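Local coordinates for lipoprotein (Colwellia psychrerythraea, PDB 3O0Y) that is of unknown function, a putative lipoprotein whose family is grouped with metallopeptidases, so that a metal-dependent peptidase-like role is possible but unproven, at residues A[102-107]-A[599-604]; A[474-479]-A[582-587]; A[569-572]-A[577-580]. All coordinates share one frame; numbering follows the deposited sequence.

Contact 1 of 3, residues A[102-107]-A[599-604]; sequences TKNNQQ and SRNVNH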
ATOM      1  N   THR A 102     -13.364   5.963  23.578  1.00 18.74           N
ATOM      2  CA  THR A 102     -12.380   6.918  24.054  1.00 18.41           C
ATOM      3  C   THR A 102     -11.109   6.183  24.509  1.00 15.85           C
ATOM      4  O   THR A 102      -9.976   6.566  24.185  1.00 13.61           O
ATOM      5  CB  THR A 102     -13.085   7.894  25.111  1.00 21.88           C
ATOM      6  OG1 THR A 102     -14.179   8.562  24.422  1.00 25.86           O
ATOM      7  CG2 THR A 102     -12.094   8.912  25.607  1.00 22.52           C
ATOM      8  N   LYS A 103     -11.295   5.025  25.112  1.00 14.69           N
ATOM      9  CA  LYS A 103     -10.170   4.194  25.465  1.00 15.40           C
ATOM     10  C   LYS A 103      -9.446   3.657  24.250  1.00 13.56           C
ATOM     11  O   LYS A 103      -8.201   3.595  24.169  1.00 11.32           O
ATOM     12  CB  LYS A 103     -10.607   3.046  26.377  1.00 16.39           C
ATOM     13  CG  LYS A 103     -11.177   3.561  27.723  1.00 25.79           C
ATOM     14  CD  LYS A 103     -11.416   2.388  28.674  1.00 33.03           C
ATOM     15  CE  LYS A 103     -12.347   2.709  29.855  1.00 39.84           C
ATOM     16  NZ  LYS A 103     -13.773   2.214  29.634  1.00 45.31           N
ATOM     17  N   ASN A 104     -10.223   3.243  23.264  1.00 10.02           N
ATOM     18  CA  ASN A 104      -9.597   2.715  22.057  1.00 11.68           C
ATOM     19  C   ASN A 104      -8.856   3.848  21.276  1.00  9.75           C
ATOM     20  O   ASN A 104      -7.855   3.605  20.657  1.00  9.41           O
ATOM     21  CB  ASN A 104     -10.652   2.116  21.124  1.00 10.99           C
ATOM     22  CG  ASN A 104     -11.096   0.724  21.541  1.00 12.54           C
ATOM     23  OD1 ASN A 104     -10.519   0.103  22.457  1.00 14.08           O
ATOM     24  ND2 ASN A 104     -12.197   0.248  20.904  1.00  9.91           N
ATOM     25  N   ASN A 105      -9.397   5.066  21.250  1.00  8.70           N
ATOM     26  CA  ASN A 105      -8.680   6.178  20.635  1.00  8.09           C
ATOM     27  C   ASN A 105      -7.300   6.355  21.258  1.00  7.95           C
ATOM     28  O   ASN A 105      -6.349   6.573  20.543  1.00  6.84           O
ATOM     29  CB  ASN A 105      -9.446   7.490  20.747  1.00  8.01           C
ATOM     30  CG  ASN A 105     -10.628   7.597  19.791  1.00 10.03           C
ATOM     31  OD1 ASN A 105     -10.667   6.930  18.794  1.00 10.31           O
ATOM     32  ND2 ASN A 105     -11.559   8.543  20.083  1.00  9.95           N
ATOM     33  N   GLN A 106      -7.207   6.268  22.588  1.00  8.30           N
ATOM     34  CA  GLN A 106      -5.927   6.418  23.256  1.00  7.26           C
ATOM     35  C   GLN A 106      -4.966   5.357  22.834  1.00  6.98           C
ATOM     36  O   GLN A 106      -3.805   5.647  22.541  1.00  9.53           O
ATOM     37  CB  GLN A 106      -6.099   6.386  24.790  1.00  7.80           C
ATOM     38  CG  GLN A 106      -4.775   6.577  25.507  1.00 11.56           C
ATOM     39  CD  GLN A 106      -4.998   6.651  27.029  1.00 15.14           C
ATOM     40  OE1 GLN A 106      -5.989   6.112  27.538  1.00 16.63           O
ATOM     41  NE2 GLN A 106      -4.198   7.426  27.704  1.00 11.54           N
ATOM     42  N   GLN A 107      -5.409   4.111  22.876  1.00  8.72           N
ATOM     43  CA  GLN A 107      -4.533   2.987  22.525  1.00  9.53           C
ATOM     44  C   GLN A 107      -4.124   3.029  21.069  1.00  8.85           C
ATOM     45  O   GLN A 107      -2.905   2.901  20.744  1.00 10.75           O
ATOM     46  CB  GLN A 107      -5.194   1.671  22.842  1.00 10.57           C
ATOM     47  CG  GLN A 107      -4.306   0.475  22.504  1.00 17.50           C
ATOM     48  CD  GLN A 107      -4.840  -0.854  23.110  1.00 24.90           C
ATOM     49  OE1 GLN A 107      -5.720  -0.808  23.965  1.00 25.85           O
ATOM     50  NE2 GLN A 107      -4.252  -2.016  22.708  1.00 23.13           N
ATOM     51  N   SER A 599      -9.976  -7.273  18.434  1.00  7.61           N
ATOM     52  CA  SER A 599     -10.469  -8.399  19.298  1.00  8.53           C
ATOM     53  C   SER A 599     -11.335  -7.813  20.432  1.00  7.14           C
ATOM     54  O   SER A 599     -12.343  -8.404  20.798  1.00  7.58           O
ATOM     55  CB  SER A 599      -9.370  -9.275  19.922  1.00 11.76           C
ATOM     56  OG  SER A 599      -8.474  -9.696  18.872  1.00 16.23           O
ATOM     57  N   ARG A 600     -10.869  -6.712  21.013  1.00  9.37           N
ATOM     58  CA  ARG A 600     -11.634  -6.045  22.086  1.00  9.06           C
ATOM     59  C   ARG A 600     -13.020  -5.628  21.612  1.00  9.03           C
ATOM     60  O   ARG A 600     -14.011  -5.792  22.350  1.00  9.22           O
ATOM     61  CB  ARG A 600     -10.892  -4.807  22.621  1.00  9.69           C
ATOM     62  CG  ARG A 600     -11.771  -4.027  23.574  1.00 14.89           C
ATOM     63  CD  ARG A 600     -11.062  -2.756  24.065  1.00 23.10           C
ATOM     64  NE  ARG A 600      -9.778  -3.162  24.584  1.00 22.98           N
ATOM     65  CZ  ARG A 600      -8.635  -2.519  24.404  1.00 28.42           C
ATOM     66  NH1 ARG A 600      -8.564  -1.382  23.704  1.00 25.31           N
ATOM     67  NH2 ARG A 600      -7.542  -3.023  24.954  1.00 28.07           N
ATOM     68  N   ASN A 601     -13.104  -5.096  20.379  1.00  7.69           N
ATOM     69  CA  ASN A 601     -14.418  -4.680  19.834  1.00  7.39           C
ATOM     70  C   ASN A 601     -15.345  -5.861  19.543  1.00  5.56           C
ATOM     71  O   ASN A 601     -16.564  -5.820  19.822  1.00  7.79           O
ATOM     72  CB  ASN A 601     -14.255  -3.792  18.580  1.00  6.11           C
ATOM     73  CG  ASN A 601     -13.698  -2.427  18.934  1.00 10.34           C
ATOM     74  OD1 ASN A 601     -13.824  -1.998  20.099  1.00 10.65           O
ATOM     75  ND2 ASN A 601     -13.168  -1.685  17.933  1.00  7.49           N
ATOM     76  N   VAL A 602     -14.761  -6.940  19.020  1.00  6.81           N
ATOM     77  CA  VAL A 602     -15.554  -8.170  18.792  1.00  5.92           C
ATOM     78  C   VAL A 602     -16.073  -8.675  20.101  1.00  6.23           C
ATOM     79  O   VAL A 602     -17.229  -9.020  20.247  1.00  6.71           O
ATOM     80  CB  VAL A 602     -14.721  -9.253  18.026  1.00  5.25           C
ATOM     81  CG1 VAL A 602     -15.426 -10.657  18.054  1.00  6.73           C
ATOM     82  CG2 VAL A 602     -14.517  -8.779  16.551  1.00  6.18           C
ATOM     83  N   ASN A 603     -15.205  -8.698  21.105  1.00  6.83           N
ATOM     84  CA  ASN A 603     -15.601  -9.169  22.442  1.00  7.99           C
ATOM     85  C   ASN A 603     -16.677  -8.301  23.115  1.00  8.97           C
ATOM     86  O   ASN A 603     -17.646  -8.849  23.719  1.00  9.96           O
ATOM     87  CB  ASN A 603     -14.397  -9.284  23.345  1.00  7.97           C
ATOM     88  CG  ASN A 603     -13.566 -10.506  23.066  1.00  9.59           C
ATOM     89  OD1 ASN A 603     -14.037 -11.506  22.525  1.00 13.49           O
ATOM     90  ND2 ASN A 603     -12.315 -10.446  23.517  1.00 21.44           N
ATOM     91  N   HIS A 604     -16.597  -6.985  22.895  1.00  9.04           N
ATOM     92  CA  HIS A 604     -17.607  -6.068  23.412  1.00  8.68           C
ATOM     93  C   HIS A 604     -18.942  -6.384  22.784  1.00 10.29           C
ATOM     94  O   HIS A 604     -19.952  -6.413  23.495  1.00  9.26           O
ATOM     95  CB  HIS A 604     -17.221  -4.622  23.177  1.00 11.04           C
ATOM     96  CG  HIS A 604     -18.196  -3.618  23.729  1.00 15.39           C
ATOM     97  ND1 HIS A 604     -18.194  -3.219  25.056  1.00 24.95           N
ATOM     98  CD2 HIS A 604     -19.155  -2.892  23.120  1.00 18.19           C
ATOM     99  CE1 HIS A 604     -19.146  -2.317  25.240  1.00 21.88           C
ATOM    100  NE2 HIS A 604     -19.728  -2.083  24.079  1.00 23.76           N
TER

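Contact 2 of 3, residues A[474-479]-A[582-587]; sequences ALYSEQ and EFHDVV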
ATOM      1  N   ALA A 474      -8.744  -7.189   2.938  1.00  3.10           N
ATOM      2  CA  ALA A 474      -9.008  -7.336   1.499  1.00  6.57           C
ATOM      3  C   ALA A 474      -8.911  -8.809   1.105  1.00  8.27           C
ATOM      4  O   ALA A 474      -9.726  -9.299   0.348  1.00  7.16           O
ATOM      5  CB  ALA A 474      -8.065  -6.470   0.653  1.00  6.96           C
ATOM      6  N   LEU A 475      -7.942  -9.545   1.671  1.00  6.56           N
ATOM      7  CA  LEU A 475      -7.867 -10.990   1.408  1.00  5.88           C
ATOM      8  C   LEU A 475      -9.062 -11.758   1.980  1.00  7.46           C
ATOM      9  O   LEU A 475      -9.639 -12.655   1.300  1.00  8.20           O
ATOM     10  CB  LEU A 475      -6.499 -11.523   1.933  1.00  8.12           C
ATOM     11  CG  LEU A 475      -6.060 -12.915   1.551  1.00 13.44           C
ATOM     12  CD1 LEU A 475      -6.038 -13.071  -0.006  1.00 15.94           C
ATOM     13  CD2 LEU A 475      -4.711 -13.246   2.252  1.00  9.83           C
ATOM     14  N   TYR A 476      -9.526 -11.376   3.199  1.00  5.54           N
ATOM     15  CA  TYR A 476     -10.767 -11.919   3.759  1.00  6.26           C
ATOM     16  C   TYR A 476     -11.950 -11.658   2.840  1.00  6.94           C
ATOM     17  O   TYR A 476     -12.748 -12.580   2.647  1.00  4.96           O
ATOM     18  CB  TYR A 476     -11.000 -11.375   5.175  1.00  6.91           C
ATOM     19  CG  TYR A 476     -12.370 -11.622   5.710  1.00  7.36           C
ATOM     20  CD1 TYR A 476     -12.691 -12.808   6.336  1.00  5.08           C
ATOM     21  CD2 TYR A 476     -13.329 -10.655   5.655  1.00  6.66           C
ATOM     22  CE1 TYR A 476     -14.024 -13.054   6.786  1.00  6.06           C
ATOM     23  CE2 TYR A 476     -14.640 -10.885   6.105  1.00  8.40           C
ATOM     24  CZ  TYR A 476     -14.961 -12.057   6.730  1.00  5.18           C
ATOM     25  OH  TYR A 476     -16.322 -12.281   7.091  1.00  7.13           O
ATOM     26  N   SER A 477     -12.051 -10.438   2.256  1.00  7.30           N
ATOM     27  CA  SER A 477     -13.101  -9.980   1.298  1.00  8.56           C
ATOM     28  C   SER A 477     -13.199 -10.939   0.131  1.00  5.44           C
ATOM     29  O   SER A 477     -14.311 -11.253  -0.341  1.00  7.88           O
ATOM     30  CB  SER A 477     -12.708  -8.595   0.622  1.00  7.28           C
ATOM     31  OG  SER A 477     -13.042  -7.762   1.664  1.00 21.92           O
ATOM     32  N   GLU A 478     -12.059 -11.381  -0.339  1.00  5.83           N
ATOM     33  CA  GLU A 478     -11.998 -12.295  -1.471  1.00  7.18           C
ATOM     34  C   GLU A 478     -12.677 -13.635  -1.151  1.00  7.37           C
ATOM     35  O   GLU A 478     -13.317 -14.247  -2.026  1.00  7.45           O
ATOM     36  CB  GLU A 478     -10.553 -12.511  -1.937  1.00  7.07           C
ATOM     37  CG  GLU A 478      -9.880 -11.257  -2.589  1.00  8.99           C
ATOM     38  CD  GLU A 478      -8.404 -11.492  -2.893  1.00 16.09           C
ATOM     39  OE1 GLU A 478      -8.085 -12.209  -3.910  1.00 16.23           O
ATOM     40  OE2 GLU A 478      -7.533 -10.955  -2.159  1.00 16.77           O
ATOM     41  N   GLN A 479     -12.525 -14.067   0.092  1.00  6.83           N
ATOM     42  CA  GLN A 479     -13.187 -15.301   0.543  1.00  6.28           C
ATOM     43  C   GLN A 479     -14.651 -15.074   0.765  1.00  7.42           C
ATOM     44  O   GLN A 479     -15.476 -15.887   0.378  1.00  6.53           O
ATOM     45  CB  GLN A 479     -12.571 -15.896   1.818  1.00  6.46           C
ATOM     46  CG  GLN A 479     -13.284 -17.159   2.258  1.00  8.42           C
ATOM     47  CD  GLN A 479     -12.528 -17.792   3.440  1.00 10.69           C
ATOM     48  OE1 GLN A 479     -11.298 -17.970   3.356  1.00 13.77           O
ATOM     49  NE2 GLN A 479     -13.243 -18.164   4.476  1.00 10.52           N
ATOM     50  N   GLU A 582     -23.650  -8.158  11.197  1.00  8.55           N
ATOM     51  CA  GLU A 582     -23.159  -7.504  12.443  1.00  6.90           C
ATOM     52  C   GLU A 582     -21.718  -7.658  12.627  1.00  7.33           C
ATOM     53  O   GLU A 582     -21.082  -6.725  13.039  1.00  8.98           O
ATOM     54  CB  GLU A 582     -23.844  -8.066  13.664  1.00  9.11           C
ATOM     55  CG  GLU A 582     -25.345  -7.739  13.697  1.00 10.20           C
ATOM     56  CD  GLU A 582     -26.030  -8.252  14.960  1.00 16.52           C
ATOM     57  OE1 GLU A 582     -25.369  -8.838  15.856  1.00 17.66           O
ATOM     58  OE2 GLU A 582     -27.255  -8.015  15.055  1.00 21.67           O
ATOM     59  N   PHE A 583     -21.159  -8.824  12.305  1.00  6.90           N
ATOM     60  CA  PHE A 583     -19.724  -9.034  12.404  1.00  6.97           C
ATOM     61  C   PHE A 583     -18.985  -8.072  11.492  1.00  6.46           C
ATOM     62  O   PHE A 583     -18.000  -7.497  11.878  1.00  6.25           O
ATOM     63  CB  PHE A 583     -19.374 -10.487  12.031  1.00  8.54           C
ATOM     64  CG  PHE A 583     -17.906 -10.781  11.984  1.00  7.47           C
ATOM     65  CD1 PHE A 583     -17.233 -10.952  13.180  1.00  8.90           C
ATOM     66  CD2 PHE A 583     -17.210 -10.980  10.808  1.00  7.57           C
ATOM     67  CE1 PHE A 583     -15.837 -11.159  13.214  1.00  7.86           C
ATOM     68  CE2 PHE A 583     -15.832 -11.211  10.821  1.00  9.68           C
ATOM     69  CZ  PHE A 583     -15.147 -11.342  12.057  1.00  8.60           C
ATOM     70  N   HIS A 584     -19.457  -7.935  10.266  1.00  6.14           N
ATOM     71  CA  HIS A 584     -18.848  -6.977   9.347  1.00  5.68           C
ATOM     72  C   HIS A 584     -18.911  -5.532   9.855  1.00  7.51           C
ATOM     73  O   HIS A 584     -17.994  -4.771   9.633  1.00  6.35           O
ATOM     74  CB  HIS A 584     -19.451  -7.114   7.936  1.00  5.51           C
ATOM     75  CG  HIS A 584     -19.028  -8.371   7.216  1.00  4.92           C
ATOM     76  ND1 HIS A 584     -19.784  -8.985   6.253  1.00  4.91           N
ATOM     77  CD2 HIS A 584     -17.977  -9.201   7.453  1.00  7.14           C
ATOM     78  CE1 HIS A 584     -19.154 -10.077   5.840  1.00  7.08           C
ATOM     79  NE2 HIS A 584     -18.062 -10.241   6.566  1.00  6.70           N
ATOM     80  N   ASP A 585     -19.973  -5.153  10.510  1.00  5.23           N
ATOM     81  CA  ASP A 585     -20.084  -3.808  11.034  1.00  7.10           C
ATOM     82  C   ASP A 585     -19.047  -3.612  12.155  1.00  7.90           C
ATOM     83  O   ASP A 585     -18.373  -2.568  12.201  1.00  7.86           O
ATOM     84  CB  ASP A 585     -21.440  -3.526  11.576  1.00  7.61           C
ATOM     85  CG  ASP A 585     -22.518  -3.338  10.496  1.00 16.09           C
ATOM     86  OD1 ASP A 585     -22.240  -3.107   9.289  1.00 18.67           O
ATOM     87  OD2 ASP A 585     -23.690  -3.314  10.938  1.00 20.96           O
ATOM     88  N   VAL A 586     -18.858  -4.627  13.010  1.00  7.00           N
ATOM     89  CA  VAL A 586     -17.824  -4.490  14.062  1.00  6.95           C
ATOM     90  C   VAL A 586     -16.442  -4.404  13.457  1.00  7.84           C
ATOM     91  O   VAL A 586     -15.580  -3.607  13.939  1.00  8.01           O
ATOM     92  CB  VAL A 586     -17.873  -5.733  15.054  1.00  9.27           C
ATOM     93  CG1 VAL A 586     -16.693  -5.642  16.106  1.00  9.58           C
ATOM     94  CG2 VAL A 586     -19.209  -5.835  15.706  1.00 11.72           C
ATOM     95  N   VAL A 587     -16.172  -5.161  12.401  1.00  6.17           N
ATOM     96  CA  VAL A 587     -14.842  -5.143  11.822  1.00  6.48           C
ATOM     97  C   VAL A 587     -14.532  -3.814  11.074  1.00  7.62           C
ATOM     98  O   VAL A 587     -13.452  -3.265  11.142  1.00  8.68           O
ATOM     99  CB  VAL A 587     -14.620  -6.351  10.897  1.00  5.14           C
ATOM    100  CG1 VAL A 587     -13.248  -6.280  10.138  1.00  6.32           C
ATOM    101  CG2 VAL A 587     -14.694  -7.624  11.724  1.00  6.35           C
TER

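Contact 3 of 3, residues A[569-572]-A[577-580]; sequences QAKA and KFDL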
ATOM      1  N   GLN A 569     -14.590 -17.539  16.465  1.00 13.39           N
ATOM      2  CA  GLN A 569     -14.893 -17.358  17.923  1.00 14.37           C
ATOM      3  C   GLN A 569     -16.326 -16.865  18.105  1.00 12.03           C
ATOM      4  O   GLN A 569     -17.081 -17.327  18.979  1.00  9.97           O
ATOM      5  CB  GLN A 569     -13.939 -16.342  18.538  1.00 15.42           C
ATOM      6  CG  GLN A 569     -12.480 -16.821  18.793  1.00 23.14           C
ATOM      7  CD  GLN A 569     -11.548 -15.645  19.312  1.00 28.10           C
ATOM      8  OE1 GLN A 569     -12.011 -14.708  19.991  1.00 36.79           O
ATOM      9  NE2 GLN A 569     -10.283 -15.714  19.000  1.00 30.36           N
ATOM     10  N   ALA A 570     -16.715 -15.915  17.268  1.00  9.45           N
ATOM     11  CA  ALA A 570     -18.035 -15.321  17.311  1.00  8.41           C
ATOM     12  C   ALA A 570     -19.120 -16.386  16.980  1.00  9.13           C
ATOM     13  O   ALA A 570     -20.159 -16.418  17.597  1.00  8.64           O
ATOM     14  CB  ALA A 570     -18.133 -14.109  16.362  1.00  7.89           C
ATOM     15  N   LYS A 571     -18.873 -17.195  15.947  1.00  9.50           N
ATOM     16  CA  LYS A 571     -19.798 -18.240  15.589  1.00 12.47           C
ATOM     17  C   LYS A 571     -19.950 -19.256  16.733  1.00 12.42           C
ATOM     18  O   LYS A 571     -21.036 -19.689  16.989  1.00 13.33           O
ATOM     19  CB  LYS A 571     -19.389 -18.941  14.295  1.00 13.28           C
ATOM     20  CG  LYS A 571     -19.537 -18.039  13.076  1.00 12.25           C
ATOM     21  CD  LYS A 571     -18.739 -18.697  11.884  1.00 17.01           C
ATOM     22  CE  LYS A 571     -18.906 -18.057  10.522  1.00 21.09           C
ATOM     23  NZ  LYS A 571     -20.251 -18.308   9.970  1.00 20.48           N
ATOM     24  N   ALA A 572     -18.844 -19.625  17.394  1.00 13.56           N
ATOM     25  CA  ALA A 572     -18.918 -20.548  18.582  1.00 14.76           C
ATOM     26  C   ALA A 572     -19.712 -19.974  19.741  1.00 16.97           C
ATOM     27  O   ALA A 572     -20.532 -20.694  20.363  1.00 16.46           O
ATOM     28  CB  ALA A 572     -17.479 -20.903  19.058  1.00 16.64           C
ATOM     29  N   LYS A 577     -27.458 -17.513  16.617  1.00 19.39           N
ATOM     30  CA  LYS A 577     -27.632 -16.061  16.747  1.00 18.63           C
ATOM     31  C   LYS A 577     -26.493 -15.303  16.025  1.00 16.22           C
ATOM     32  O   LYS A 577     -26.477 -14.063  16.024  1.00 16.00           O
ATOM     33  CB  LYS A 577     -27.654 -15.636  18.222  1.00 21.81           C
ATOM     34  CG  LYS A 577     -28.770 -16.360  19.002  1.00 27.34           C
ATOM     35  CD  LYS A 577     -29.970 -15.465  19.175  1.00 37.69           C
ATOM     36  CE  LYS A 577     -29.879 -14.730  20.560  1.00 41.11           C
ATOM     37  NZ  LYS A 577     -30.975 -13.721  20.832  1.00 43.23           N
ATOM     38  N   PHE A 578     -25.544 -16.035  15.452  1.00 13.88           N
ATOM     39  CA  PHE A 578     -24.503 -15.343  14.661  1.00 12.22           C
ATOM     40  C   PHE A 578     -25.115 -14.631  13.465  1.00 12.81           C
ATOM     41  O   PHE A 578     -25.851 -15.227  12.699  1.00 13.15           O
ATOM     42  CB  PHE A 578     -23.345 -16.270  14.283  1.00 12.38           C
ATOM     43  CG  PHE A 578     -22.269 -15.588  13.475  1.00 11.34           C
ATOM     44  CD1 PHE A 578     -21.217 -14.879  14.079  1.00  9.01           C
ATOM     45  CD2 PHE A 578     -22.303 -15.675  12.098  1.00  9.85           C
ATOM     46  CE1 PHE A 578     -20.254 -14.214  13.290  1.00  8.50           C
ATOM     47  CE2 PHE A 578     -21.379 -15.020  11.332  1.00  8.24           C
ATOM     48  CZ  PHE A 578     -20.336 -14.294  11.955  1.00  9.89           C
ATOM     49  N   ASP A 579     -24.726 -13.367  13.245  1.00 13.01           N
ATOM     50  CA  ASP A 579     -25.147 -12.619  12.071  1.00 13.03           C
ATOM     51  C   ASP A 579     -23.934 -11.997  11.398  1.00  9.67           C
ATOM     52  O   ASP A 579     -23.209 -11.155  11.998  1.00  9.51           O
ATOM     53  CB  ASP A 579     -26.096 -11.520  12.470  1.00 16.06           C
ATOM     54  CG  ASP A 579     -26.668 -10.862  11.269  1.00 24.16           C
ATOM     55  OD1 ASP A 579     -27.490 -11.516  10.594  1.00 39.78           O
ATOM     56  OD2 ASP A 579     -26.194  -9.781  10.900  1.00 31.54           O
ATOM     57  N   LEU A 580     -23.616 -12.474  10.212  1.00  9.92           N
ATOM     58  CA  LEU A 580     -22.410 -12.013   9.549  1.00  7.61           C
ATOM     59  C   LEU A 580     -22.456 -10.517   9.286  1.00  6.51           C
ATOM     60  O   LEU A 580     -21.465  -9.856   9.293  1.00  6.14           O
ATOM     61  CB  LEU A 580     -22.223 -12.818   8.249  1.00  9.59           C
ATOM     62  CG  LEU A 580     -20.925 -12.578   7.498  1.00  7.27           C
ATOM     63  CD1 LEU A 580     -19.713 -13.058   8.248  1.00  6.51           C
ATOM     64  CD2 LEU A 580     -21.074 -13.261   6.063  1.00  9.33           C
TER

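Contact 1 of 3, residues A[102-107]-A[599-604]
The guanidinium group of R600 reaches across from helix 595-608 and holds two side-chain oxygens of helix 100-117 at its edge. Its NH1 donates to N104 OD1 at 2.8 Å, a nearly straight bond with an N-H...O angle of 162°, the donor tilted somewhat out of the carbonyl plane. The same NH1 also donates to Q107 OE1 at 2.9 Å, and NH2 donates to that oxygen at 3.0 Å. Both nitrogens of the end-on grip thus converge on a single atom: NH2 lies on a lone pair in the carbonyl plane, whereas NH1 stands above it. N104 spends its other end as well, its ND2 donating to N601 OD1 at 2.9 Å on an in-plane lone pair, by a more bent bond. This buried asparagine therefore has both amide atoms engaged, which fixes its rotation. The two helix segments run antiparallel, at 168°, but their axes stay 12.1 Å apart, and the polar bridge joins an early helix to the C-terminal one of this largely helical DUF885-family chain. At that separation long polar side chains bridge the gap, so arginine and glutamine suit their places. R600 turns at its third torsion (chi3 -53°), which swings the guanidinium group alongside N104, while Q107 is extended beyond CG to meet it from the opposite direction. Beyond the hydrogen bonds little else meets: R600 CD passes 3.3 Å from N104 OD1 as the two side chains slide past each other. Further out, I100 of helix 100-117 touches the side chains of R600, N601 and H604.

Contact 2 of 3, residues A[474-479]-A[582-587]
Y476 and H584 meet through a short hydrogen bond, Y476 OH to H584 NE2 at 2.7 Å, which is the tight part of this small, wholly buried contact. The imidazole nitrogen comes in at the edge of the phenol ring, in its plane, and the hydroxyl likewise lies at the edge of the imidazole. The rings are steeply turned, with planes at 74° and centroids 5.7 Å apart, so they touch rim to rim rather than stack. H584 starts out beside its backbone N (chi1 -71°), which carries the imidazole over to the tyrosine; its ND1 bonds V377 O, so both ring nitrogens are engaged. The other side of the contact is looser: F583 offers only the edge of its ring, CE2 lying 3.9 Å from Y476 OH and 4.3 Å from Y476 CZ. A phenyl ring suits this buried place, where it also packs on W605 and R567; V587 CG2 lies over one of its faces, toward the rim. Replacing Y476 by a phenylalanine would probably leave H584 NE2 and R567 NH1, which also bonds the hydroxyl, without this buried partner. R567 belongs to helix 555-574, on which Y476 and F583 both pack, through I563 and R567 respectively. Helix 467-483 turns A474 and E478 to H438 of helix 432-439, while helix 580-588 sets F583 and V586 against helix 595-608.

Contact 3 of 3, residues A[569-572]-A[577-580]
F578 lays one face of its ring over the aliphatic stem of K571 and turns its edge to A570, so two successive helix residues meet two different aspects of one phenyl group. K571 CG sits almost squarely above the ring centre, 3.6 Å from the centroid and 7° off the normal, which makes a well-formed CH-pi contact. The rest of the lysine continues across the same ring: after a bend at its last torsion (chi4 -71°), NZ comes to 3.7 Å from F578 CE2, by the rim rather than over the centre. Lysine suits a partly exposed place like this, since its methylenes can cover an aromatic face while the ammonium remains near the surface. A570 CB approaches in the ring plane, 3.7 Å from F578 CE1; a side chain this small lets the edge come close and still leaves A570 in touch with W605 and L606 of helix 595-608. The contact belongs to a helix-loop-helix connection, in which helix 555-574 ends and a short loop leads into helix 580-588. D579 is the N-cap of that second helix, its OD2 accepting from the backbone N of E582. F578, just before the cap, also packs its CZ against F583 CB on the first turn of the helix, the pairing known as a hydrophobic staple. With chi1 at 180°, CG pointing opposite the backbone N, the F578 ring is carried back onto the preceding helix, where it also touches R567. W605 adds a further aromatic neighbour from helix 595-608.

How the contacts relate
From the N terminus, the chain enters contact 1 in helix 100-117 and returns to close it only in helix 595-608, so this contact ties an early helix to the C-terminal one round nearly 500 residues. Inside that loop, helix 467-483 opens contact 2, which helix 580-588 closes about a hundred residues later. Contact 3 is nested within this second loop, spanning just the turn between helices 555-574 and 580-588. None of the loops cross. In space contact 2 adjoins both others: V586 CG1 packs on the backbone of N601 and V602, and L580 CD1 of contact 3 lies against Y476 OH, while contacts 1 and 3 stay about 5 Å apart at their nearest atoms.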